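Local coordinates for protein 2-amino-4-hydroxy-6-hydroxymethyldihydropteridine pyrophosphokinase (Haemophilus influenzae, PDB 1CBK) that probably catalyses transfer of pyrophosphate from ATP to 6-hydroxymethyl-7,8-dihydropterin, a step in the biosynthesis of folate, at residues E17-A22 with V55-K60; K24-L29 with Q75-E80; S10-P15 with G82-R87. One frame throughout, in Å; residues are numbered along the deposited sequence.

Interaction 1: residues E17-A22 with V55-K60. With ROI (7,8-dihydro-7,7-dimethyl-6-hydroxypterin), chain D.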
ATOM      1  N   GLU A  17      -8.717  21.482 -11.079  1.00 10.13           N
ATOM      2  CA  GLU A  17      -8.153  21.989 -12.320  1.00  7.72           C
ATOM      3  C   GLU A  17      -6.981  21.110 -12.791  1.00  6.28           C
ATOM      4  O   GLU A  17      -6.827  20.851 -13.995  1.00  5.81           O
ATOM      5  CB  GLU A  17      -7.712  23.443 -12.130  1.00  9.82           C
ATOM      6  CG  GLU A  17      -7.185  24.122 -13.387  1.00 15.81           C
ATOM      7  CD  GLU A  17      -6.798  25.581 -13.142  1.00 22.80           C
ATOM      8  OE1 GLU A  17      -5.674  25.825 -12.687  1.00 22.99           O
ATOM      9  OE2 GLU A  17      -7.617  26.489 -13.362  1.00 22.25           O
ATOM     10  N   GLN A  18      -6.133  20.678 -11.863  1.00  3.91           N
ATOM     11  CA  GLN A  18      -5.022  19.789 -12.197  1.00  5.84           C
ATOM     12  C   GLN A  18      -5.540  18.485 -12.863  1.00  5.42           C
ATOM     13  O   GLN A  18      -4.973  18.001 -13.843  1.00  6.67           O
ATOM     14  CB  GLN A  18      -4.232  19.422 -10.931  1.00  6.97           C
ATOM     15  CG  GLN A  18      -3.588  20.608 -10.231  1.00  6.43           C
ATOM     16  CD  GLN A  18      -2.292  21.059 -10.877  1.00 10.89           C
ATOM     17  OE1 GLN A  18      -1.723  20.370 -11.725  1.00  9.94           O
ATOM     18  NE2 GLN A  18      -1.792  22.223 -10.444  1.00  8.87           N
ATOM     19  N   LEU A  19      -6.606  17.918 -12.313  1.00  6.65           N
ATOM     20  CA  LEU A  19      -7.207  16.693 -12.857  1.00  7.47           C
ATOM     21  C   LEU A  19      -7.817  16.948 -14.235  1.00  8.36           C
ATOM     22  O   LEU A  19      -7.615  16.149 -15.147  1.00  9.32           O
ATOM     23  CB  LEU A  19      -8.243  16.100 -11.890  1.00  3.78           C
ATOM     24  CG  LEU A  19      -7.737  14.962 -10.984  1.00  7.29           C
ATOM     25  CD1 LEU A  19      -6.421  15.274 -10.317  1.00  3.12           C
ATOM     26  CD2 LEU A  19      -8.783  14.605  -9.973  1.00  3.23           C
ATOM     27  N   HIS A  20      -8.527  18.066 -14.403  1.00  8.67           N
ATOM     28  CA  HIS A  20      -9.110  18.380 -15.722  1.00  9.28           C
ATOM     29  C   HIS A  20      -7.996  18.570 -16.755  1.00  8.83           C
ATOM     30  O   HIS A  20      -8.073  18.051 -17.872  1.00  9.21           O
ATOM     31  CB  HIS A  20      -9.994  19.631 -15.685  1.00  8.78           C
ATOM     32  CG  HIS A  20     -11.328  19.414 -15.037  1.00 10.47           C
ATOM     33  ND1 HIS A  20     -12.127  18.336 -15.329  1.00 16.48           N
ATOM     34  CD2 HIS A  20     -12.015  20.166 -14.146  1.00 13.53           C
ATOM     35  CE1 HIS A  20     -13.260  18.429 -14.647  1.00 17.60           C
ATOM     36  NE2 HIS A  20     -13.214  19.531 -13.922  1.00 14.08           N
ATOM     37  N   ALA A  21      -6.931  19.261 -16.371  1.00  8.85           N
ATOM     38  CA  ALA A  21      -5.839  19.461 -17.313  1.00  9.77           C
ATOM     39  C   ALA A  21      -5.179  18.134 -17.671  1.00 10.80           C
ATOM     40  O   ALA A  21      -4.828  17.914 -18.831  1.00  9.96           O
ATOM     41  CB  ALA A  21      -4.801  20.437 -16.750  1.00  6.11           C
ATOM     42  N   ALA A  22      -5.000  17.250 -16.685  1.00 10.61           N
ATOM     43  CA  ALA A  22      -4.360  15.956 -16.945  1.00  9.43           C
ATOM     44  C   ALA A  22      -5.224  15.051 -17.848  1.00  8.40           C
ATOM     45  O   ALA A  22      -4.708  14.354 -18.720  1.00  7.09           O
ATOM     46  CB  ALA A  22      -4.015  15.261 -15.636  1.00  6.71           C
ATOM     47  N   VAL A  55      -8.139  15.262  -4.285  1.00  7.45           N
ATOM     48  CA  VAL A  55      -9.232  15.099  -5.255  1.00  7.05           C
ATOM     49  C   VAL A  55      -8.697  13.921  -6.112  1.00  6.98           C
ATOM     50  O   VAL A  55      -7.541  13.955  -6.581  1.00  7.00           O
ATOM     51  CB  VAL A  55      -9.542  16.362  -6.095  1.00  5.66           C
ATOM     52  CG1 VAL A  55     -10.686  16.066  -7.086  1.00  3.57           C
ATOM     53  CG2 VAL A  55      -9.986  17.497  -5.179  1.00  5.47           C
ATOM     54  N   ASN A  56      -9.500  12.857  -6.199  1.00  5.11           N
ATOM     55  CA  ASN A  56      -9.137  11.632  -6.896  1.00  6.73           C
ATOM     56  C   ASN A  56     -10.114  11.187  -7.971  1.00  6.70           C
ATOM     57  O   ASN A  56     -11.302  11.458  -7.890  1.00  7.28           O
ATOM     58  CB  ASN A  56      -9.013  10.474  -5.886  1.00  4.58           C
ATOM     59  CG  ASN A  56      -7.761  10.568  -5.036  1.00  4.64           C
ATOM     60  OD1 ASN A  56      -7.826  10.907  -3.859  1.00  7.07           O
ATOM     61  ND2 ASN A  56      -6.626  10.223  -5.612  1.00  9.97           N
ATOM     62  N   ALA A  57      -9.599  10.474  -8.968  1.00  6.37           N
ATOM     63  CA  ALA A  57     -10.426   9.953 -10.042  1.00  6.11           C
ATOM     64  C   ALA A  57      -9.658   8.820 -10.698  1.00  5.60           C
ATOM     65  O   ALA A  57      -8.478   8.586 -10.394  1.00  4.27           O
ATOM     66  CB  ALA A  57     -10.765  11.050 -11.084  1.00  5.96           C
ATOM     67  N   VAL A  58     -10.362   8.088 -11.556  1.00  5.26           N
ATOM     68  CA  VAL A  58      -9.792   6.969 -12.315  1.00  5.68           C
ATOM     69  C   VAL A  58     -10.346   7.143 -13.722  1.00  4.17           C
ATOM     70  O   VAL A  58     -11.550   7.378 -13.891  1.00  3.56           O
ATOM     71  CB  VAL A  58     -10.225   5.547 -11.757  1.00  4.97           C
ATOM     72  CG1 VAL A  58      -9.668   4.426 -12.664  1.00  3.42           C
ATOM     73  CG2 VAL A  58      -9.681   5.324 -10.328  1.00  2.70           C
ATOM     74  N   ALA A  59      -9.463   7.062 -14.709  1.00  4.93           N
ATOM     75  CA  ALA A  59      -9.839   7.190 -16.115  1.00  7.77           C
ATOM     76  C   ALA A  59      -9.626   5.865 -16.854  1.00  7.07           C
ATOM     77  O   ALA A  59      -8.689   5.110 -16.551  1.00  8.57           O
ATOM     78  CB  ALA A  59      -9.005   8.302 -16.779  1.00  6.94           C
ATOM     79  N   LYS A  60     -10.495   5.585 -17.815  1.00  5.61           N
ATOM     80  CA  LYS A  60     -10.399   4.369 -18.611  1.00  6.54           C
ATOM     81  C   LYS A  60      -9.984   4.769 -20.007  1.00  6.68           C
ATOM     82  O   LYS A  60     -10.601   5.670 -20.605  1.00  7.58           O
ATOM     83  CB  LYS A  60     -11.763   3.675 -18.667  1.00  8.14           C
ATOM     84  CG  LYS A  60     -11.828   2.414 -19.543  1.00 11.22           C
ATOM     85  CD  LYS A  60     -13.277   1.873 -19.608  1.00  6.94           C
ATOM     86  CE  LYS A  60     -13.377   0.672 -20.518  1.00  8.74           C
ATOM     87  NZ  LYS A  60     -14.752   0.075 -20.508  1.00 10.15           N
TER
HETATM   88  N1  ROI D 601      -4.111  10.493  -0.204  1.00  4.07           N
HETATM   89  C2  ROI D 601      -5.280  10.604  -0.925  1.00  3.61           C
HETATM   90  N2  ROI D 601      -6.441  10.725  -0.228  1.00  3.50           N
HETATM   91  N3  ROI D 601      -5.315  10.599  -2.280  1.00  5.78           N
HETATM   92  C4  ROI D 601      -4.194  10.466  -3.023  1.00  2.56           C
HETATM   93  O4  ROI D 601      -4.209  10.502  -4.264  1.00  9.20           O
HETATM   94  C4A ROI D 601      -2.944  10.294  -2.343  1.00  3.34           C
HETATM   95  N5  ROI D 601      -1.844  10.142  -3.019  1.00  6.10           N
HETATM   96  C6  ROI D 601      -0.603   9.976  -2.438  1.00 10.62           C
HETATM   97  C7  ROI D 601      -0.520   9.788  -0.900  1.00 11.39           C
HETATM   98  C16 ROI D 601      -0.389   8.259  -0.531  1.00  7.11           C
HETATM   99  C15 ROI D 601       0.623  10.622  -0.307  1.00  9.55           C
HETATM  100  N8  ROI D 601      -1.778  10.200  -0.204  1.00  8.75           N
HETATM  101  C8A ROI D 601      -2.982  10.330  -0.871  1.00  6.18           C
HETATM  102  O9  ROI D 601       0.384   9.978  -3.242  1.00 13.26           O
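Leu-19 reaches down from helix 15-27 onto Val-55 and Ala-57 of strand 54-63. Its CB already points at the strand, and CG carries two methyls that divide the work. CD1 lies 4.1 Å from Val-55 O. CD2 goes deeper: it sits 3.7 Å from Val-55 O and 3.8 Å from Val-55 CG1, then touches Ala-57 CB at 4.2 Å. Leucine and valine meet at a slant, branch against branch. Val-55 offers CG1 because that methyl is anti to its own backbone N (chi1 179°). Ala-57 suits the next inward-facing position, since its single methyl leaves the branched leucine close to the strand. The helix segment runs at 24° to the strand segment, their axes 9.3 Å apart, and Ser-10 and Phe-40 of the flanking strands also touch Leu-19.

Between the two inward-facing residues, Asn-56 points its CB away from the helix, into the pterin pocket. Its amide lies roughly coplanar with the bound 7,8-dihydro-7,7-dimethyl-6-hydroxypterin and grips it twice. OD1 accepts a nearly straight bond from N3 of the ligand at 3.0 Å, while ND2 donates to the ligand O4 at 2.8 Å. Two further bonds, to Ser-43 OG at OD1 and from ND2 to Leu-8 O, help fix which way round the amide sits; Ser-43 OG also bonds the ligand.

One strand thus presents two chemistries. Its helix-side contact joins apolar side chains, with a leucine methyl also against the Val-55 carbonyl, and has no directional bonds across it, so it rests on close packing and the burial of apolar surface. On the other face, asparagine offers acceptor and donor side by side to the N3-H and O4, consistent with recognition of the pterin by its hydrogen-bonding pattern.

Interaction 2: residues K24-L29 with Q75-E80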
ATOM      1  N   LYS A  24      -7.453  16.095 -20.069  1.00  9.47           N
ATOM      2  CA  LYS A  24      -7.408  16.672 -21.402  1.00  9.68           C
ATOM      3  C   LYS A  24      -6.123  16.189 -22.084  1.00  8.99           C
ATOM      4  O   LYS A  24      -6.163  15.706 -23.218  1.00  8.16           O
ATOM      5  CB  LYS A  24      -7.434  18.201 -21.308  1.00 11.16           C
ATOM      6  CG  LYS A  24      -7.212  18.967 -22.637  1.00 19.29           C
ATOM      7  CD  LYS A  24      -7.309  20.477 -22.368  1.00 23.42           C
ATOM      8  CE  LYS A  24      -7.100  21.315 -23.615  1.00 33.71           C
ATOM      9  NZ  LYS A  24      -7.602  22.731 -23.428  1.00 32.99           N
ATOM     10  N   ALA A  25      -4.985  16.300 -21.404  1.00  7.92           N
ATOM     11  CA  ALA A  25      -3.728  15.848 -21.980  1.00  8.21           C
ATOM     12  C   ALA A  25      -3.753  14.339 -22.340  1.00 11.31           C
ATOM     13  O   ALA A  25      -3.284  13.955 -23.413  1.00  9.08           O
ATOM     14  CB  ALA A  25      -2.561  16.157 -21.047  1.00  6.30           C
ATOM     15  N   ILE A  26      -4.281  13.500 -21.439  1.00 11.25           N
ATOM     16  CA  ILE A  26      -4.385  12.054 -21.685  1.00 10.58           C
ATOM     17  C   ILE A  26      -5.282  11.800 -22.920  1.00 11.17           C
ATOM     18  O   ILE A  26      -4.936  10.990 -23.797  1.00 11.48           O
ATOM     19  CB  ILE A  26      -4.963  11.301 -20.448  1.00 11.89           C
ATOM     20  CG1 ILE A  26      -3.940  11.257 -19.302  1.00 11.80           C
ATOM     21  CG2 ILE A  26      -5.361   9.894 -20.826  1.00  6.87           C
ATOM     22  CD1 ILE A  26      -4.544  10.874 -17.924  1.00  8.17           C
ATOM     23  N   SER A  27      -6.391  12.532 -23.020  1.00  9.53           N
ATOM     24  CA  SER A  27      -7.302  12.372 -24.147  1.00 10.45           C
ATOM     25  C   SER A  27      -6.645  12.723 -25.508  1.00 12.73           C
ATOM     26  O   SER A  27      -7.074  12.215 -26.550  1.00 11.50           O
ATOM     27  CB  SER A  27      -8.562  13.221 -23.944  1.00  7.21           C
ATOM     28  OG  SER A  27      -8.282  14.583 -24.181  1.00 11.60           O
ATOM     29  N   GLN A  28      -5.605  13.563 -25.485  1.00 13.12           N
ATOM     30  CA  GLN A  28      -4.898  14.009 -26.695  1.00 12.72           C
ATOM     31  C   GLN A  28      -3.683  13.145 -27.105  1.00 11.18           C
ATOM     32  O   GLN A  28      -3.023  13.441 -28.087  1.00 12.09           O
ATOM     33  CB  GLN A  28      -4.462  15.476 -26.533  1.00 10.32           C
ATOM     34  CG  GLN A  28      -5.637  16.445 -26.414  1.00 15.09           C
ATOM     35  CD  GLN A  28      -5.201  17.888 -26.192  1.00 23.77           C
ATOM     36  OE1 GLN A  28      -4.139  18.150 -25.626  1.00 27.66           O
ATOM     37  NE2 GLN A  28      -6.043  18.832 -26.589  1.00 20.49           N
ATOM     38  N   LEU A  29      -3.373  12.114 -26.331  1.00 10.51           N
ATOM     39  CA  LEU A  29      -2.250  11.236 -26.643  1.00 11.38           C
ATOM     40  C   LEU A  29      -2.467  10.471 -27.956  1.00 11.15           C
ATOM     41  O   LEU A  29      -3.562  10.009 -28.250  1.00 10.44           O
ATOM     42  CB  LEU A  29      -2.031  10.226 -25.493  1.00 13.04           C
ATOM     43  CG  LEU A  29      -1.488  10.760 -24.171  1.00 10.39           C
ATOM     44  CD1 LEU A  29      -1.406   9.625 -23.161  1.00  9.21           C
ATOM     45  CD2 LEU A  29      -0.133  11.414 -24.394  1.00  8.50           C
ATOM     46  N   GLN A  75       4.436  10.591 -17.656  1.00 11.15           N
ATOM     47  CA  GLN A  75       5.481  11.346 -16.970  1.00 11.15           C
ATOM     48  C   GLN A  75       5.703  12.687 -17.686  1.00 11.92           C
ATOM     49  O   GLN A  75       5.961  13.704 -17.041  1.00 10.23           O
ATOM     50  CB  GLN A  75       6.777  10.531 -16.868  1.00  9.90           C
ATOM     51  CG  GLN A  75       6.607   9.275 -16.008  1.00 13.03           C
ATOM     52  CD  GLN A  75       7.883   8.471 -15.837  1.00 13.56           C
ATOM     53  OE1 GLN A  75       8.170   7.979 -14.750  1.00 20.02           O
ATOM     54  NE2 GLN A  75       8.641   8.324 -16.897  1.00 10.83           N
ATOM     55  N   ARG A  76       5.579  12.675 -19.011  1.00 12.65           N
ATOM     56  CA  ARG A  76       5.723  13.898 -19.814  1.00 15.08           C
ATOM     57  C   ARG A  76       4.597  14.863 -19.456  1.00 14.89           C
ATOM     58  O   ARG A  76       4.838  16.062 -19.287  1.00 13.31           O
ATOM     59  CB  ARG A  76       5.673  13.563 -21.293  1.00 16.96           C
ATOM     60  CG  ARG A  76       5.818  14.743 -22.231  1.00 29.26           C
ATOM     61  CD  ARG A  76       5.899  14.245 -23.659  1.00 37.84           C
ATOM     62  NE  ARG A  76       5.612  15.291 -24.633  1.00 57.80           N
ATOM     63  CZ  ARG A  76       4.537  15.310 -25.424  1.00 67.03           C
ATOM     64  NH1 ARG A  76       3.636  14.337 -25.351  1.00 68.76           N
ATOM     65  NH2 ARG A  76       4.360  16.304 -26.292  1.00 69.08           N
ATOM     66  N   ILE A  77       3.379  14.335 -19.303  1.00 13.99           N
ATOM     67  CA  ILE A  77       2.242  15.155 -18.937  1.00 12.47           C
ATOM     68  C   ILE A  77       2.468  15.763 -17.550  1.00 14.64           C
ATOM     69  O   ILE A  77       2.195  16.944 -17.348  1.00 14.99           O
ATOM     70  CB  ILE A  77       0.916  14.355 -18.989  1.00 15.93           C
ATOM     71  CG1 ILE A  77       0.525  14.097 -20.445  1.00 12.86           C
ATOM     72  CG2 ILE A  77      -0.212  15.100 -18.225  1.00 13.59           C
ATOM     73  CD1 ILE A  77      -0.570  13.040 -20.624  1.00 10.81           C
ATOM     74  N   GLU A  78       2.941  14.969 -16.590  1.00 12.30           N
ATOM     75  CA  GLU A  78       3.212  15.484 -15.238  1.00 12.79           C
ATOM     76  C   GLU A  78       4.283  16.598 -15.301  1.00 12.73           C
ATOM     77  O   GLU A  78       4.146  17.648 -14.663  1.00 11.98           O
ATOM     78  CB  GLU A  78       3.710  14.358 -14.315  1.00 11.53           C
ATOM     79  CG  GLU A  78       2.688  13.280 -13.978  1.00 12.76           C
ATOM     80  CD  GLU A  78       3.269  12.189 -13.085  1.00  9.48           C
ATOM     81  OE1 GLU A  78       4.427  11.792 -13.273  1.00 11.54           O
ATOM     82  OE2 GLU A  78       2.553  11.721 -12.191  1.00 11.51           O
ATOM     83  N   ASN A  79       5.319  16.382 -16.112  1.00 13.31           N
ATOM     84  CA  ASN A  79       6.400  17.360 -16.253  1.00 15.65           C
ATOM     85  C   ASN A  79       5.941  18.674 -16.891  1.00 16.28           C
ATOM     86  O   ASN A  79       6.209  19.763 -16.376  1.00 16.89           O
ATOM     87  CB  ASN A  79       7.561  16.759 -17.038  1.00 14.84           C
ATOM     88  CG  ASN A  79       8.357  15.748 -16.220  1.00 23.16           C
ATOM     89  OD1 ASN A  79       8.554  15.934 -15.017  1.00 31.72           O
ATOM     90  ND2 ASN A  79       8.831  14.683 -16.871  1.00 23.45           N
ATOM     91  N   GLU A  80       5.194  18.568 -17.982  1.00 16.78           N
ATOM     92  CA  GLU A  80       4.700  19.746 -18.690  1.00 17.11           C
ATOM     93  C   GLU A  80       3.597  20.460 -17.900  1.00 16.96           C
ATOM     94  O   GLU A  80       3.304  21.637 -18.146  1.00 17.11           O
ATOM     95  CB  GLU A  80       4.255  19.354 -20.107  1.00 17.33           C
ATOM     96  CG  GLU A  80       5.395  18.713 -20.934  1.00 15.79           C
ATOM     97  CD  GLU A  80       5.068  18.545 -22.414  1.00 19.54           C
ATOM     98  OE1 GLU A  80       3.884  18.601 -22.779  1.00 16.11           O
ATOM     99  OE2 GLU A  80       6.006  18.348 -23.219  1.00 21.64           O
TER
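Ile-77 pushes its delta methyl into a shallow site formed by Ala-25, Ile-26 and Leu-29. Ala-25 CB is 3.7 Å from Ile-77 CD1 and also touches CG1 and CG2, so the small residue lies against the whole branched side chain. Alanine fits here because the backbones come near, with the CA atoms of Ala-25 and Ile-77 only 6.7 Å apart. Ile-26 CG1 meets the same methyl at 4.0 Å, the two isoleucines crossing at about a right angle. Leu-29 instead comes tip to tip, its CD2 4.1 Å from Ile-77 CD1. The isoleucine reaches all three because its chain is extended beyond CB (chi2 166°), which carries CD1 well out from helix 67-80.

The two helices are those of the ferredoxin-like fold, beta-alpha-beta-beta-alpha-beta, and pack beside each other on one face of the antiparallel sheet. Helix 15-27 ends within this contact: Gln-28 N bonds to Ala-25 O and Leu-29 N to Ile-26 O, tighter turns that lead the chain out and let Leu-29 fold back against the neighbouring helix. Ser-27 OG donates to Lys-24 O, 2.6 Å away and tilted 21° from the carbonyl plane, occupying a carbonyl of this last turn.

Around this shell, Ile-77 also packs on Leu-96 of strand 95-101, Ile-26 on Leu-74, and Leu-29 on Glu-73. On the outer side of helix 67-80, Arg-76 NE forms a salt bridge with Glu-80 OE2 at 3.4 Å, one turn on, and Arg-76 NH1 forms another with Glu-73. Such charged residues suit a solvent-facing surface. Glu-78, meanwhile, fastens the helix to the sheet by accepting the backbone N-H of Leu-96 at OE2.

Interaction 3: residues S10-P15 with G82-R87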
ATOM      1  N   SER A  10      -4.547  14.649  -6.629  1.00  8.10           N
ATOM      2  CA  SER A  10      -3.904  15.962  -6.441  1.00  7.35           C
ATOM      3  C   SER A  10      -4.443  16.619  -5.204  1.00  4.44           C
ATOM      4  O   SER A  10      -5.616  16.433  -4.875  1.00  4.14           O
ATOM      5  CB  SER A  10      -4.201  16.898  -7.634  1.00  8.02           C
ATOM      6  OG  SER A  10      -3.835  18.261  -7.370  1.00  5.46           O
ATOM      7  N   ASN A  11      -3.601  17.348  -4.488  1.00  4.64           N
ATOM      8  CA  ASN A  11      -4.088  18.097  -3.329  1.00  8.48           C
ATOM      9  C   ASN A  11      -3.405  19.476  -3.246  1.00  9.62           C
ATOM     10  O   ASN A  11      -3.449  20.131  -2.205  1.00  8.87           O
ATOM     11  CB  ASN A  11      -3.942  17.331  -1.991  1.00  6.16           C
ATOM     12  CG  ASN A  11      -2.522  17.310  -1.451  1.00  6.36           C
ATOM     13  OD1 ASN A  11      -1.539  17.373  -2.195  1.00  7.90           O
ATOM     14  ND2 ASN A  11      -2.409  17.144  -0.146  1.00  5.87           N
ATOM     15  N   LEU A  12      -2.855  19.949  -4.364  1.00 10.11           N
ATOM     16  CA  LEU A  12      -2.130  21.211  -4.364  1.00 10.66           C
ATOM     17  C   LEU A  12      -2.382  22.030  -5.634  1.00 11.08           C
ATOM     18  O   LEU A  12      -2.533  21.478  -6.729  1.00  8.27           O
ATOM     19  CB  LEU A  12      -0.620  20.914  -4.238  1.00 10.76           C
ATOM     20  CG  LEU A  12       0.341  21.506  -3.198  1.00 16.92           C
ATOM     21  CD1 LEU A  12       1.730  21.573  -3.804  1.00 10.07           C
ATOM     22  CD2 LEU A  12      -0.066  22.888  -2.718  1.00 14.30           C
ATOM     23  N   ASN A  13      -2.478  23.346  -5.470  1.00 10.55           N
ATOM     24  CA  ASN A  13      -2.689  24.272  -6.580  1.00  9.63           C
ATOM     25  C   ASN A  13      -3.916  23.968  -7.441  1.00  8.77           C
ATOM     26  O   ASN A  13      -3.804  23.755  -8.658  1.00 10.78           O
ATOM     27  CB  ASN A  13      -1.430  24.351  -7.465  1.00 11.45           C
ATOM     28  CG  ASN A  13      -0.220  24.942  -6.736  1.00 18.70           C
ATOM     29  OD1 ASN A  13      -0.344  25.522  -5.654  1.00 25.78           O
ATOM     30  ND2 ASN A  13       0.958  24.812  -7.345  1.00 18.94           N
ATOM     31  N   THR A  14      -5.076  24.013  -6.804  1.00  5.84           N
ATOM     32  CA  THR A  14      -6.366  23.775  -7.434  1.00  7.28           C
ATOM     33  C   THR A  14      -6.465  22.357  -8.034  1.00  8.23           C
ATOM     34  O   THR A  14      -6.450  22.177  -9.251  1.00  9.08           O
ATOM     35  CB  THR A  14      -6.690  24.888  -8.482  1.00  7.46           C
ATOM     36  OG1 THR A  14      -6.362  26.164  -7.919  1.00  8.78           O
ATOM     37  CG2 THR A  14      -8.166  24.890  -8.827  1.00  5.63           C
ATOM     38  N   PRO A  15      -6.611  21.339  -7.164  1.00  7.85           N
ATOM     39  CA  PRO A  15      -6.715  19.918  -7.515  1.00  7.93           C
ATOM     40  C   PRO A  15      -7.687  19.583  -8.644  1.00  6.93           C
ATOM     41  O   PRO A  15      -7.326  18.863  -9.563  1.00  9.10           O
ATOM     42  CB  PRO A  15      -7.135  19.262  -6.198  1.00  8.91           C
ATOM     43  CG  PRO A  15      -6.478  20.109  -5.168  1.00  7.84           C
ATOM     44  CD  PRO A  15      -6.675  21.516  -5.695  1.00  9.03           C
ATOM     45  N   GLY A  82       3.990  20.912 -14.805  1.00 11.80           N
ATOM     46  CA  GLY A  82       4.745  21.429 -13.669  1.00 12.12           C
ATOM     47  C   GLY A  82       4.554  20.704 -12.341  1.00 13.31           C
ATOM     48  O   GLY A  82       4.469  21.354 -11.299  1.00 13.74           O
ATOM     49  N   ARG A  83       4.548  19.370 -12.350  1.00 14.35           N
ATOM     50  CA  ARG A  83       4.355  18.594 -11.108  1.00 14.06           C
ATOM     51  C   ARG A  83       5.333  18.936  -9.990  1.00 13.38           C
ATOM     52  O   ARG A  83       6.538  18.845 -10.155  1.00 15.51           O
ATOM     53  CB  ARG A  83       4.392  17.075 -11.371  1.00 15.63           C
ATOM     54  CG  ARG A  83       4.331  16.225 -10.095  1.00  7.63           C
ATOM     55  CD  ARG A  83       4.358  14.714 -10.390  1.00 14.77           C
ATOM     56  NE  ARG A  83       4.181  13.912  -9.169  1.00 15.22           N
ATOM     57  CZ  ARG A  83       5.171  13.571  -8.344  1.00 18.55           C
ATOM     58  NH1 ARG A  83       6.424  13.932  -8.605  1.00 15.27           N
ATOM     59  NH2 ARG A  83       4.917  12.858  -7.259  1.00 16.79           N
ATOM     60  N   VAL A  84       4.785  19.254  -8.830  1.00 14.25           N
ATOM     61  CA  VAL A  84       5.553  19.593  -7.646  1.00 15.82           C
ATOM     62  C   VAL A  84       5.086  18.702  -6.470  1.00 15.15           C
ATOM     63  O   VAL A  84       3.875  18.536  -6.260  1.00 14.51           O
ATOM     64  CB  VAL A  84       5.306  21.091  -7.257  1.00 13.41           C
ATOM     65  CG1 VAL A  84       5.703  21.360  -5.814  1.00 12.28           C
ATOM     66  CG2 VAL A  84       6.054  22.006  -8.202  1.00 17.99           C
ATOM     67  N   ARG A  85       6.041  18.162  -5.706  1.00 14.84           N
ATOM     68  CA  ARG A  85       5.746  17.345  -4.525  1.00 16.08           C
ATOM     69  C   ARG A  85       6.524  17.996  -3.387  1.00 14.94           C
ATOM     70  O   ARG A  85       7.754  18.084  -3.467  1.00 15.80           O
ATOM     71  CB  ARG A  85       6.256  15.912  -4.705  1.00 16.63           C
ATOM     72  CG  ARG A  85       5.714  14.915  -3.672  1.00 16.92           C
ATOM     73  CD  ARG A  85       6.527  13.639  -3.663  1.00 19.54           C
ATOM     74  NE  ARG A  85       7.672  13.770  -2.763  1.00 33.28           N
ATOM     75  CZ  ARG A  85       8.817  13.107  -2.897  1.00 36.31           C
ATOM     76  NH1 ARG A  85       8.992  12.289  -3.921  1.00 39.60           N
ATOM     77  NH2 ARG A  85       9.800  13.285  -2.023  1.00 36.87           N
ATOM     78  N   LEU A  86       5.838  18.391  -2.318  1.00 14.66           N
ATOM     79  CA  LEU A  86       6.486  19.071  -1.189  1.00 15.52           C
ATOM     80  C   LEU A  86       7.229  18.216  -0.151  1.00 17.38           C
ATOM     81  O   LEU A  86       8.072  18.732   0.585  1.00 19.36           O
ATOM     82  CB  LEU A  86       5.481  19.977  -0.483  1.00 13.23           C
ATOM     83  CG  LEU A  86       4.750  20.995  -1.360  1.00 12.03           C
ATOM     84  CD1 LEU A  86       3.857  21.855  -0.492  1.00  8.25           C
ATOM     85  CD2 LEU A  86       5.742  21.862  -2.144  1.00 10.89           C
ATOM     86  N   ARG A  87       6.900  16.928  -0.074  1.00 18.27           N
ATOM     87  CA  ARG A  87       7.521  15.993   0.895  1.00 16.27           C
ATOM     88  C   ARG A  87       6.995  14.596   0.602  1.00 13.45           C
ATOM     89  O   ARG A  87       5.951  14.461  -0.027  1.00 14.09           O
ATOM     90  CB  ARG A  87       7.129  16.380   2.339  1.00 11.07           C
ATOM     91  CG  ARG A  87       5.648  16.709   2.490  1.00 12.93           C
ATOM     92  CD  ARG A  87       5.234  16.737   3.942  1.00 15.33           C
ATOM     93  NE  ARG A  87       3.929  17.367   4.116  1.00 12.08           N
ATOM     94  CZ  ARG A  87       3.234  17.345   5.245  1.00 15.48           C
ATOM     95  NH1 ARG A  87       3.749  16.774   6.333  1.00 10.25           N
ATOM     96  NH2 ARG A  87       2.037  17.917   5.289  1.00 12.91           N
TER
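No flat side chain enters the contact of Leu-12 with Val-84 and Leu-86; the amide of Asn-11 and the guanidinium of Arg-87 bond outside the two segments. Asn-11 accepts from Arg-92 N at OD1 and gives ND2 to Pro-52 O, while Arg-87 forms salt bridges with Glu-91 through NE and Asp-50 through NH2. Between the loops, Leu-12 CD1 lies 3.9 Å from Leu-86 CG and equally near Leu-86 CD1, the leucines crossing at about a right angle. Leu-86 CG lies beside its backbone N (chi1 -54°), which turns CG and CD1 onto Leu-12, and such branched apolar ends need no polar partners. Val-84 is looser, its CG1 4.5 Å from Leu-12 CD1.

These loops follow strand 2-10 and helix 67-80 near the pterin pocket; as in other HPPK enzymes, whose corresponding loops move during catalysis, they probably shift, consistent with a small apolar surface contact. Gly-82 is the C' residue of a Schellman motif, a position of positive phi (63°) that glycine adopts without strain: Arg-83 N bonds to Glu-78 O and Gly-82 N to Asn-79 O. Arg-83 NH2 salt-bridges Asp-95 of the pocket, and Arg-85 NH1 a sulfate probably from the crystallisation liquor.

How the interactions relate
From the N terminus, the chain leaves strand 2-10 through 10-15, enters helix 15-27, which supplies first 17-22 and then 24-29, and continues into the sheet. The first loop closes when strand 54-63 returns alongside the helix in interaction 1. Helix 67-80 follows and closes interaction 2 against the helix end, so interactions 1 and 2 cross along the chain. Interaction 3 closes last, at 82-87, and its long loop encloses both others. Together they tie helix to sheet, helix to helix, and loop to loop. Direct bonds link interactions 1 and 3 (Val-55 N to Ser-10 O, Gln-18 NE2 to Asn-13 O), and the Schellman turn ending helix 67-80 joins interactions 2 and 3.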